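Probable transcriptional regulator (Vibrio vulnificus, PDB 4GHJ) probably binds DNA through an XRE-family-like helix-turn-helix domain and regulates transcription. Local coordinates at residues 50-55 against 61-66. Sequence-based numbering, arbitrary orientation. Where two conformers were deposited one is given.
Sequences LTQSEV and IARKTV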
# COMPACT_ATOMS: atom_id res chain seq x y z
N LEU B 50 13.80 2.79 -16.30
CA LEU B 50 12.47 2.96 -16.88
C LEU B 50 11.99 4.39 -16.72
O LEU B 50 12.36 5.07 -15.76
CB LEU B 50 11.48 2.02 -16.20
CG LEU B 50 11.53 0.53 -16.56
CD1 LEU B 50 10.69 -0.31 -15.60
CD2 LEU B 50 11.08 0.29 -18.00
N THR B 51 11.20 4.86 -17.68
CA THR B 51 10.58 6.18 -17.55
C THR B 51 9.17 6.00 -16.94
O THR B 51 8.65 4.89 -16.90
CB THR B 51 10.41 6.85 -18.91
OG1 THR B 51 9.50 6.08 -19.70
CG2 THR B 51 11.76 6.97 -19.64
N GLN B 52 8.53 7.11 -16.52
CA GLN B 52 7.16 7.07 -16.00
C GLN B 52 6.22 6.58 -17.11
O GLN B 52 5.31 5.78 -16.85
CB GLN B 52 6.70 8.43 -15.47
CG GLN B 52 7.38 8.85 -14.18
CD GLN B 52 6.87 10.15 -13.64
OE1 GLN B 52 6.38 11.00 -14.39
NE2 GLN B 52 7.01 10.33 -12.34
N SER B 53 6.45 7.06 -18.33
CA SER B 53 5.65 6.65 -19.48
C SER B 53 5.75 5.16 -19.72
O SER B 53 4.75 4.53 -19.99
CB SER B 53 6.10 7.40 -20.74
OG SER B 53 5.90 8.78 -20.58
N GLU B 54 6.97 4.61 -19.62
CA GLU B 54 7.20 3.16 -19.83
C GLU B 54 6.53 2.27 -18.74
O GLU B 54 5.99 1.21 -19.04
CB GLU B 54 8.70 2.85 -19.92
CG GLU B 54 9.37 3.42 -21.20
CD GLU B 54 10.91 3.45 -21.15
OE1 GLU B 54 11.49 3.27 -20.05
OE2 GLU B 54 11.54 3.65 -22.22
N VAL B 55 6.55 2.73 -17.49
CA VAL B 55 5.87 2.01 -16.40
C VAL B 55 4.36 2.00 -16.67
O VAL B 55 3.69 0.94 -16.60
CB VAL B 55 6.20 2.61 -15.04
CG1 VAL B 55 5.29 2.01 -13.93
CG2 VAL B 55 7.68 2.42 -14.72
N ILE B 61 -1.85 1.68 -17.55
CA ILE B 61 -2.48 2.81 -16.87
C ILE B 61 -1.97 4.14 -17.44
O ILE B 61 -1.07 4.16 -18.30
CB ILE B 61 -2.24 2.76 -15.34
CG1 ILE B 61 -0.74 2.90 -15.01
CG2 ILE B 61 -2.80 1.45 -14.76
CD1 ILE B 61 -0.41 2.74 -13.52
N ALA B 62 -2.54 5.24 -16.96
CA ALA B 62 -2.14 6.57 -17.43
C ALA B 62 -0.80 6.99 -16.84
O ALA B 62 -0.45 6.64 -15.70
CB ALA B 62 -3.20 7.60 -17.07
N ARG B 63 -0.08 7.78 -17.62
CA ARG B 63 1.18 8.34 -17.17
C ARG B 63 0.99 9.18 -15.90
O ARG B 63 1.78 9.09 -14.96
CB ARG B 63 1.78 9.21 -18.26
CG ARG B 63 3.13 9.79 -17.89
CD ARG B 63 3.70 10.66 -18.98
NE ARG B 63 5.08 11.06 -18.68
CZ ARG B 63 5.43 12.10 -17.92
NH1 ARG B 63 4.52 12.88 -17.35
NH2 ARG B 63 6.72 12.35 -17.72
N LYS B 64 -0.07 9.98 -15.88
CA LYS B 64 -0.30 10.84 -14.73
C LYS B 64 -0.51 10.01 -13.45
O LYS B 64 -0.21 10.46 -12.36
CB LYS B 64 -1.46 11.81 -14.97
CG LYS B 64 -1.67 12.84 -13.85
CD LYS B 64 -2.55 14.03 -14.28
CE LYS B 64 -4.02 13.66 -14.52
NZ LYS B 64 -4.74 13.30 -13.26
N THR B 65 -1.04 8.80 -13.60
CA THR B 65 -1.30 7.94 -12.45
C THR B 65 0.02 7.53 -11.81
O THR B 65 0.14 7.47 -10.59
CB THR B 65 -2.15 6.74 -12.87
OG1 THR B 65 -3.36 7.23 -13.47
CG2 THR B 65 -2.49 5.86 -11.70
N VAL B 66 1.02 7.28 -12.65
CA VAL B 66 2.35 6.91 -12.17
C VAL B 66 3.03 8.13 -11.52
O VAL B 66 3.66 8.03 -10.46
CB VAL B 66 3.23 6.33 -13.31
CG1 VAL B 66 4.70 6.11 -12.85
CG2 VAL B 66 2.62 5.05 -13.84
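Arg63 reaches back over the start of helix 52-59 and meets two successive residues there, Ser53 at the edge of its guanidinium and Gln52 over one face. In the conformer described, one of two modelled for Ser53, the serine contact is a weak and doubtful hydrogen bond: Arg63 NE to Ser53 OG at 3.1 Å, bent to 135° at the hydrogen although the hydroxyl oxygen lies in the guanidinium plane. Gln52 OE1 sits 3.5 Å above that plane, displaced toward the rim, with Arg63 NH2 its nearest atom at 3.6 Å. Amide and guanidinium are turned 69° apart, so this is polar packing over a face and not an in-plane pairing. What brings the arginine here is its straight chain: CG lies anti to the backbone N (chi1 -178°), and the run from CG to NE is fully extended.

Beneath this polar layer Val66 points into helix 52-59 and divides its two methyls. CG1 packs on the aliphatic stem of Gln52, 4.0 Å from Gln52 CB, while CG2 meets Val55 CG1 at the same distance. Val55 is buried and continues inward to Ile82 of helix 76-85. The far end of Gln52 is held by Glu70, which accepts from its NE2.

Helix 52-59 itself starts in a capping box: Thr51 OG1 accepts from Glu54 N (2.9 Å), and Glu54 OE1 takes Thr51 N in return. Two short helices joined by a short connection and packed through their first turns form the helix-turn-helix unit, in which helix 63-69, as in relatives, is probably the DNA-recognition helix.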